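Local coordinates for protein KLLA0C04147p (Kluyveromyces lactis, PDB 5H2D) that binds ergosterol through its oxysterol-binding-related domain, the part crystallised here, and probably transfers sterols between membranes, at residues E68-E78 with F328-N338. Numbering follows the deposited sequence.
Sequences EPTSLLQRVAE and FNLTKFAVTLN. With ERG (ergosterol), chain B.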
ATOM      1  N   GLU A  68      12.571  10.295   1.551  1.00 11.43           N
ATOM      2  CA  GLU A  68      12.641   9.036   2.273  1.00 11.89           C
ATOM      3  C   GLU A  68      13.189   7.958   1.343  1.00 11.26           C
ATOM      4  O   GLU A  68      12.773   7.892   0.189  1.00 11.71           O
ATOM      5  CB  GLU A  68      11.236   8.636   2.765  1.00 11.48           C
ATOM      6  CG  GLU A  68      11.193   7.385   3.600  1.00 13.38           C
ATOM      7  CD  GLU A  68       9.773   7.051   4.018  1.00 11.63           C
ATOM      8  OE1 GLU A  68       9.127   6.202   3.369  1.00 12.78           O
ATOM      9  OE2 GLU A  68       9.301   7.642   5.001  1.00 13.83           O
ATOM     10  N   PRO A  69      14.087   7.075   1.820  1.00 11.59           N
ATOM     11  CA  PRO A  69      14.672   6.054   0.934  1.00 12.08           C
ATOM     12  C   PRO A  69      13.777   4.847   0.741  1.00 11.66           C
ATOM     13  O   PRO A  69      14.226   3.701   0.793  1.00 13.00           O
ATOM     14  CB  PRO A  69      15.961   5.662   1.663  1.00 15.74           C
ATOM     15  CG  PRO A  69      15.576   5.808   3.105  1.00 13.92           C
ATOM     16  CD  PRO A  69      14.716   7.056   3.154  1.00 14.99           C
ATOM     17  N   THR A  70      12.498   5.087   0.508  1.00  9.69           N
ATOM     18  CA  THR A  70      11.589   4.050   0.065  1.00  9.51           C
ATOM     19  C   THR A  70      11.012   4.508  -1.259  1.00 10.21           C
ATOM     20  O   THR A  70      11.015   5.695  -1.562  1.00 12.35           O
ATOM     21  CB  THR A  70      10.440   3.823   1.046  1.00 11.84           C
ATOM     22  OG1 THR A  70       9.648   5.019   1.115  1.00 14.50           O
ATOM     23  CG2 THR A  70      10.978   3.478   2.443  1.00 13.82           C
ATOM     24  N   SER A  71      10.508   3.566  -2.039  1.00  7.78           N
ATOM     25  CA  SER A  71       9.829   3.886  -3.288  1.00  9.85           C
ATOM     26  C   SER A  71       8.326   4.010  -3.059  1.00  9.36           C
ATOM     27  O   SER A  71       7.773   3.406  -2.140  1.00  9.29           O
ATOM     28  CB  SER A  71      10.104   2.791  -4.327  1.00  9.73           C
ATOM     29  OG  SER A  71       9.474   3.057  -5.575  1.00  9.99           O
ATOM     30  N   LEU A  72       7.655   4.802  -3.906  1.00 10.18           N
ATOM     31  CA  LEU A  72       6.196   4.716  -3.922  1.00  9.96           C
ATOM     32  C   LEU A  72       5.737   3.259  -4.059  1.00  9.08           C
ATOM     33  O   LEU A  72       4.733   2.853  -3.455  1.00 10.23           O
ATOM     34  CB  LEU A  72       5.622   5.585  -5.048  1.00 11.07           C
ATOM     35  CG  LEU A  72       4.538   6.602  -4.667  1.00 15.59           C
ATOM     36  CD1 LEU A  72       3.297   5.909  -4.157  1.00 16.24           C
ATOM     37  CD2 LEU A  72       5.074   7.590  -3.639  1.00 16.09           C
ATOM     38  N   LEU A  73       6.480   2.443  -4.825  1.00  9.09           N
ATOM     39  CA  LEU A  73       6.121   1.031  -4.978  1.00  9.05           C
ATOM     40  C   LEU A  73       6.128   0.300  -3.645  1.00 10.70           C
ATOM     41  O   LEU A  73       5.330  -0.621  -3.434  1.00 13.31           O
ATOM     42  CB  LEU A  73       7.099   0.337  -5.936  1.00  9.28           C
ATOM     43  CG  LEU A  73       7.219   0.894  -7.347  1.00  9.93           C
ATOM     44  CD1 LEU A  73       8.147   0.022  -8.212  1.00  9.55           C
ATOM     45  CD2 LEU A  73       5.839   0.989  -7.967  1.00 10.25           C
ATOM     46  N   GLN A  74       7.035   0.680  -2.750  1.00  9.39           N
ATOM     47  CA  GLN A  74       7.133   0.043  -1.447  1.00  9.04           C
ATOM     48  C   GLN A  74       6.152   0.640  -0.447  1.00  9.97           C
ATOM     49  O   GLN A  74       5.621  -0.092   0.392  1.00 10.15           O
ATOM     50  CB  GLN A  74       8.582   0.145  -0.960  1.00  8.49           C
ATOM     51  CG  GLN A  74       9.522  -0.692  -1.847  1.00  8.88           C
ATOM     52  CD  GLN A  74      10.977  -0.350  -1.668  1.00 10.00           C
ATOM     53  OE1 GLN A  74      11.330   0.799  -1.420  1.00  9.36           O
ATOM     54  NE2 GLN A  74      11.848  -1.355  -1.817  1.00  9.59           N
ATOM     55  N   ARG A  75       5.856   1.946  -0.537  1.00  8.76           N
ATOM     56  CA  ARG A  75       4.806   2.494   0.318  1.00  9.30           C
ATOM     57  C   ARG A  75       3.478   1.804   0.062  1.00  9.22           C
ATOM     58  O   ARG A  75       2.698   1.585   0.996  1.00  9.38           O
ATOM     59  CB  ARG A  75       4.655   4.001   0.094  1.00 10.11           C
ATOM     60  CG  ARG A  75       5.861   4.813   0.515  1.00 10.16           C
ATOM     61  CD  ARG A  75       6.289   4.545   1.960  1.00 10.93           C
ATOM     62  NE  ARG A  75       5.298   5.010   2.931  1.00 12.27           N
ATOM     63  CZ  ARG A  75       5.288   6.229   3.473  1.00  9.96           C
ATOM     64  NH1 ARG A  75       6.241   7.108   3.168  1.00 12.94           N
ATOM     65  NH2 ARG A  75       4.333   6.545   4.335  1.00 11.65           N
ATOM     66  N   VAL A  76       3.189   1.472  -1.199  1.00  9.09           N
ATOM     67  CA  VAL A  76       1.950   0.759  -1.499  1.00  9.47           C
ATOM     68  C   VAL A  76       1.972  -0.649  -0.913  1.00  9.54           C
ATOM     69  O   VAL A  76       0.935  -1.158  -0.470  1.00 11.44           O
ATOM     70  CB  VAL A  76       1.708   0.750  -3.017  1.00 12.51           C
ATOM     71  CG1 VAL A  76       0.545  -0.154  -3.361  1.00 13.70           C
ATOM     72  CG2 VAL A  76       1.443   2.186  -3.512  1.00 13.92           C
ATOM     73  N   ALA A  77       3.146  -1.291  -0.860  1.00  9.69           N
ATOM     74  CA  ALA A  77       3.237  -2.594  -0.207  1.00 10.53           C
ATOM     75  C   ALA A  77       2.948  -2.524   1.288  1.00 10.35           C
ATOM     76  O   ALA A  77       2.601  -3.549   1.889  1.00 11.17           O
ATOM     77  CB  ALA A  77       4.624  -3.203  -0.437  1.00 11.49           C
ATOM     78  N   GLU A  78       3.083  -1.346   1.914  1.00  9.88           N
ATOM     79  CA  GLU A  78       2.725  -1.231   3.320  1.00  9.29           C
ATOM     80  C   GLU A  78       1.228  -1.413   3.564  1.00 11.82           C
ATOM     81  O   GLU A  78       0.821  -1.516   4.727  1.00 11.81           O
ATOM     82  CB  GLU A  78       3.226   0.114   3.874  1.00 10.73           C
ATOM     83  CG  GLU A  78       4.765   0.189   3.878  1.00 10.64           C
ATOM     84  CD  GLU A  78       5.338   1.449   4.528  1.00 12.22           C
ATOM     85  OE1 GLU A  78       5.005   1.751   5.699  1.00 14.21           O
ATOM     86  OE2 GLU A  78       6.162   2.129   3.876  1.00 13.81           O
ATOM     87  N   PHE A 328      15.004   7.674   9.357  1.00 14.34           N
ATOM     88  CA  PHE A 328      13.882   8.050   8.499  1.00 16.41           C
ATOM     89  C   PHE A 328      12.542   7.692   9.125  1.00 14.97           C
ATOM     90  O   PHE A 328      11.506   7.762   8.448  1.00 14.14           O
ATOM     91  CB  PHE A 328      13.998   7.408   7.109  1.00 14.12           C
ATOM     92  CG  PHE A 328      15.390   7.473   6.524  1.00 15.62           C
ATOM     93  CD1 PHE A 328      15.848   8.632   5.934  1.00 19.18           C
ATOM     94  CD2 PHE A 328      16.226   6.371   6.567  1.00 15.08           C
ATOM     95  CE1 PHE A 328      17.117   8.693   5.408  1.00 17.36           C
ATOM     96  CE2 PHE A 328      17.505   6.430   6.041  1.00 17.73           C
ATOM     97  CZ  PHE A 328      17.945   7.596   5.461  1.00 15.96           C
ATOM     98  N   ASN A 329      12.525   7.319  10.408  1.00 12.16           N
ATOM     99  CA  ASN A 329      11.289   7.015  11.125  1.00 13.63           C
ATOM    100  C   ASN A 329      10.537   5.852  10.495  1.00 12.49           C
ATOM    101  O   ASN A 329       9.308   5.771  10.574  1.00 13.69           O
ATOM    102  CB  ASN A 329      10.387   8.250  11.232  1.00 15.03           C
ATOM    103  CG  ASN A 329      10.896   9.248  12.243  1.00 22.48           C
ATOM    104  OD1 ASN A 329      11.770   8.931  13.050  1.00 25.29           O
ATOM    105  ND2 ASN A 329      10.345  10.450  12.223  1.00 23.88           N
ATOM    106  N   LEU A 330      11.262   4.934   9.867  1.00 11.77           N
ATOM    107  CA  LEU A 330      10.610   3.795   9.246  1.00 11.17           C
ATOM    108  C   LEU A 330       9.993   2.881  10.295  1.00 12.20           C
ATOM    109  O   LEU A 330      10.461   2.800  11.436  1.00 14.60           O
ATOM    110  CB  LEU A 330      11.607   3.000   8.415  1.00 10.34           C
ATOM    111  CG  LEU A 330      12.243   3.710   7.224  1.00 10.20           C
ATOM    112  CD1 LEU A 330      13.038   2.693   6.417  1.00 12.60           C
ATOM    113  CD2 LEU A 330      11.181   4.392   6.347  1.00 12.68           C
ATOM    114  N   THR A 331       8.932   2.185   9.898  1.00 12.13           N
ATOM    115  CA  THR A 331       8.379   1.103  10.703  1.00 11.39           C
ATOM    116  C   THR A 331       9.232  -0.156  10.561  1.00 11.42           C
ATOM    117  O   THR A 331      10.023  -0.298   9.629  1.00 11.87           O
ATOM    118  CB  THR A 331       6.954   0.759  10.269  1.00 12.98           C
ATOM    119  OG1 THR A 331       6.967   0.332   8.900  1.00 12.58           O
ATOM    120  CG2 THR A 331       6.008   1.956  10.444  1.00 13.77           C
ATOM    121  N   LYS A 332       9.033  -1.100  11.484  1.00 13.47           N
ATOM    122  CA  LYS A 332       9.670  -2.406  11.339  1.00 13.50           C
ATOM    123  C   LYS A 332       9.333  -3.026   9.991  1.00 11.74           C
ATOM    124  O   LYS A 332      10.210  -3.549   9.291  1.00 13.17           O
ATOM    125  CB  LYS A 332       9.226  -3.353  12.458  1.00 18.11           C
ATOM    126  CG  LYS A 332       9.839  -3.112  13.821  1.00 21.57           C
ATOM    127  CD  LYS A 332       9.789  -4.424  14.643  1.00 24.89           C
ATOM    128  CE  LYS A 332       8.983  -4.297  15.929  1.00 35.67           C
ATOM    129  NZ  LYS A 332       7.517  -4.160  15.683  1.00 37.49           N
ATOM    130  N   PHE A 333       8.049  -2.989   9.616  1.00 12.28           N
ATOM    131  CA  PHE A 333       7.647  -3.595   8.354  1.00 11.62           C
ATOM    132  C   PHE A 333       8.326  -2.897   7.184  1.00 10.27           C
ATOM    133  O   PHE A 333       8.822  -3.555   6.264  1.00 11.29           O
ATOM    134  CB  PHE A 333       6.128  -3.546   8.197  1.00 10.96           C
ATOM    135  CG  PHE A 333       5.622  -4.265   6.978  1.00 11.64           C
ATOM    136  CD1 PHE A 333       5.512  -5.653   6.962  1.00 13.10           C
ATOM    137  CD2 PHE A 333       5.221  -3.556   5.850  1.00 12.64           C
ATOM    138  CE1 PHE A 333       5.039  -6.309   5.846  1.00 12.17           C
ATOM    139  CE2 PHE A 333       4.755  -4.216   4.733  1.00 13.81           C
ATOM    140  CZ  PHE A 333       4.648  -5.589   4.731  1.00 12.85           C
ATOM    141  N   ALA A 334       8.369  -1.562   7.209  1.00 11.03           N
ATOM    142  CA  ALA A 334       8.985  -0.848   6.099  1.00  9.27           C
ATOM    143  C   ALA A 334      10.465  -1.173   5.981  1.00 10.43           C
ATOM    144  O   ALA A 334      10.996  -1.226   4.872  1.00 10.63           O
ATOM    145  CB  ALA A 334       8.775   0.664   6.245  1.00 10.16           C
ATOM    146  N   VAL A 335      11.142  -1.404   7.111  1.00  9.42           N
ATOM    147  CA  VAL A 335      12.552  -1.782   7.073  1.00 11.63           C
ATOM    148  C   VAL A 335      12.769  -3.069   6.286  1.00 12.69           C
ATOM    149  O   VAL A 335      13.830  -3.255   5.665  1.00 11.06           O
ATOM    150  CB  VAL A 335      13.095  -1.885   8.514  1.00 11.54           C
ATOM    151  CG1 VAL A 335      14.458  -2.602   8.534  1.00 13.29           C
ATOM    152  CG2 VAL A 335      13.263  -0.494   9.106  1.00 12.68           C
ATOM    153  N   THR A 336      11.767  -3.961   6.248  1.00 11.70           N
ATOM    154  CA  THR A 336      11.967  -5.219   5.525  1.00 11.68           C
ATOM    155  C   THR A 336      11.918  -5.062   4.006  1.00 10.90           C
ATOM    156  O   THR A 336      12.375  -5.962   3.291  1.00 11.33           O
ATOM    157  CB  THR A 336      10.928  -6.282   5.921  1.00 11.58           C
ATOM    158  OG1 THR A 336       9.642  -5.967   5.354  1.00 11.95           O
ATOM    159  CG2 THR A 336      10.827  -6.433   7.437  1.00 12.36           C
ATOM    160  N   LEU A 337      11.386  -3.949   3.492  1.00  9.58           N
ATOM    161  CA  LEU A 337      10.953  -3.926   2.101  1.00 10.66           C
ATOM    162  C   LEU A 337      12.110  -3.719   1.133  1.00  9.57           C
ATOM    163  O   LEU A 337      12.193  -4.407   0.108  1.00 12.05           O
ATOM    164  CB  LEU A 337       9.911  -2.824   1.902  1.00 10.04           C
ATOM    165  CG  LEU A 337       8.584  -3.073   2.617  1.00 11.58           C
ATOM    166  CD1 LEU A 337       7.667  -1.856   2.503  1.00 12.34           C
ATOM    167  CD2 LEU A 337       7.890  -4.308   2.080  1.00 12.69           C
ATOM    168  N   ASN A 338      12.981  -2.750   1.408  1.00 11.03           N
ATOM    169  CA  ASN A 338      14.097  -2.454   0.515  1.00 11.07           C
ATOM    170  C   ASN A 338      15.360  -3.223   0.880  1.00 12.47           C
ATOM    171  O   ASN A 338      16.467  -2.758   0.579  1.00 10.91           O
ATOM    172  CB  ASN A 338      14.388  -0.952   0.495  1.00 11.31           C
ATOM    173  CG  ASN A 338      15.099  -0.529  -0.779  1.00  9.54           C
ATOM    174  OD1 ASN A 338      14.762  -0.998  -1.858  1.00  9.43           O
ATOM    175  ND2 ASN A 338      16.114   0.335  -0.651  1.00 12.17           N
TER
HETATM  176  C1  ERG B1301      -0.833   6.452   1.846  1.00  9.20           C
HETATM  177  C2  ERG B1301      -1.191   4.969   1.808  1.00  9.76           C
HETATM  178  C3  ERG B1301      -1.346   4.580   0.361  1.00 10.84           C
HETATM  179  C4  ERG B1301      -0.043   4.829  -0.399  1.00 11.30           C
HETATM  180  C5  ERG B1301       0.450   6.165  -0.222  1.00 10.61           C
HETATM  181  C6  ERG B1301       1.151   6.765  -1.259  1.00 10.14           C
HETATM  182  C7  ERG B1301       1.727   8.040  -1.151  1.00 11.51           C
HETATM  183  C8  ERG B1301       1.628   8.770   0.038  1.00  9.91           C
HETATM  184  C9  ERG B1301       0.738   8.291   1.044  1.00 10.00           C
HETATM  185  C10 ERG B1301       0.450   6.767   1.064  1.00 10.36           C
HETATM  186  C11 ERG B1301       1.033   8.860   2.497  1.00 11.85           C
HETATM  187  C12 ERG B1301       1.463  10.330   2.492  1.00 11.14           C
HETATM  188  C13 ERG B1301       2.657  10.478   1.526  1.00 10.89           C
HETATM  189  C14 ERG B1301       2.089  10.141   0.129  1.00  9.71           C
HETATM  190  C15 ERG B1301       3.225  10.564  -0.779  1.00 11.42           C
HETATM  191  C16 ERG B1301       3.787  11.851  -0.110  1.00 10.00           C
HETATM  192  C17 ERG B1301       3.064  11.931   1.263  1.00 10.55           C
HETATM  193  C18 ERG B1301       3.872   9.616   1.935  1.00 10.93           C
HETATM  194  C19 ERG B1301       1.660   6.088   1.763  1.00 10.28           C
HETATM  195  C20 ERG B1301       3.990  12.633   2.283  1.00 11.72           C
HETATM  196  C21 ERG B1301       3.428  12.702   3.698  1.00 13.03           C
HETATM  197  C22 ERG B1301       4.191  14.049   1.759  1.00 12.25           C
HETATM  198  C23 ERG B1301       5.537  14.500   1.288  1.00 13.49           C
HETATM  199  C24 ERG B1301       5.706  15.914   0.735  1.00 12.13           C
HETATM  200  C25 ERG B1301       7.022  16.492   1.272  1.00 13.74           C
HETATM  201  C26 ERG B1301       6.932  16.557   2.801  1.00 15.98           C
HETATM  202  C27 ERG B1301       7.290  17.917   0.761  1.00 16.98           C
HETATM  203  C28 ERG B1301       5.728  15.792  -0.777  1.00 11.57           C
HETATM  204  O1  ERG B1301      -1.740   3.165   0.249  1.00 12.53           O
HETATM  205  O   HOH W   1      10.643   9.455   6.561  1.00 13.51           O
HETATM  206  O   HOH W   2       4.865  -0.241   7.459  1.00 12.40           O
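Pro-69 lies over one face of the Phe-328 ring, its CD 3.5 Å from the ring centroid, a CH-pi contact made at the corner where the chain turns through an inverse gamma turn. At the far end of the 328-338 segment, Gln-74 NE2 donates to Asn-338 OD1 at 2.9 Å. The N-H points almost straight at the oxygen (170°), which lies in the Gln-74 amide plane, though the donor sits tilted out of the Asn-338 carbonyl plane; the two amides are turned 77° apart. The other half of that amide, OE1, takes Ser-71 N in a capping box and also Gln-359, which fixes how the group is rotated.

Where the two helices face each other the packing is tight: Leu-337 CD1 presses on Gln-74 O at 3.4 Å and on Glu-78 CG, and the Phe-333 ring turns its edge to Ala-77 O. The Glu-68 and Glu-78 side is more loosely joined. Here the carboxylates pass methyls of Leu-330 and Ala-334, and single waters bridge Glu-68 OE2 to Phe-328 O and Glu-78 OE1 to Thr-331 OG1. Arg-75, bent at chi2 and chi3, folds back to salt-bridge both glutamates, and Arg-116 pairs with them too; the charges are thus probably balanced although buried.

Arg-75 and Leu-72 also touch ergosterol, so helix 72-77 forms part of the sterol pocket on one flank and meets helix 332-337 on another, their short axes 10.0 Å apart at 136°. Strands 128-133 and 138-146 pack against Leu-337, Phe-333 and Leu-73, while helix 357-363 covers Pro-69 and Asn-338.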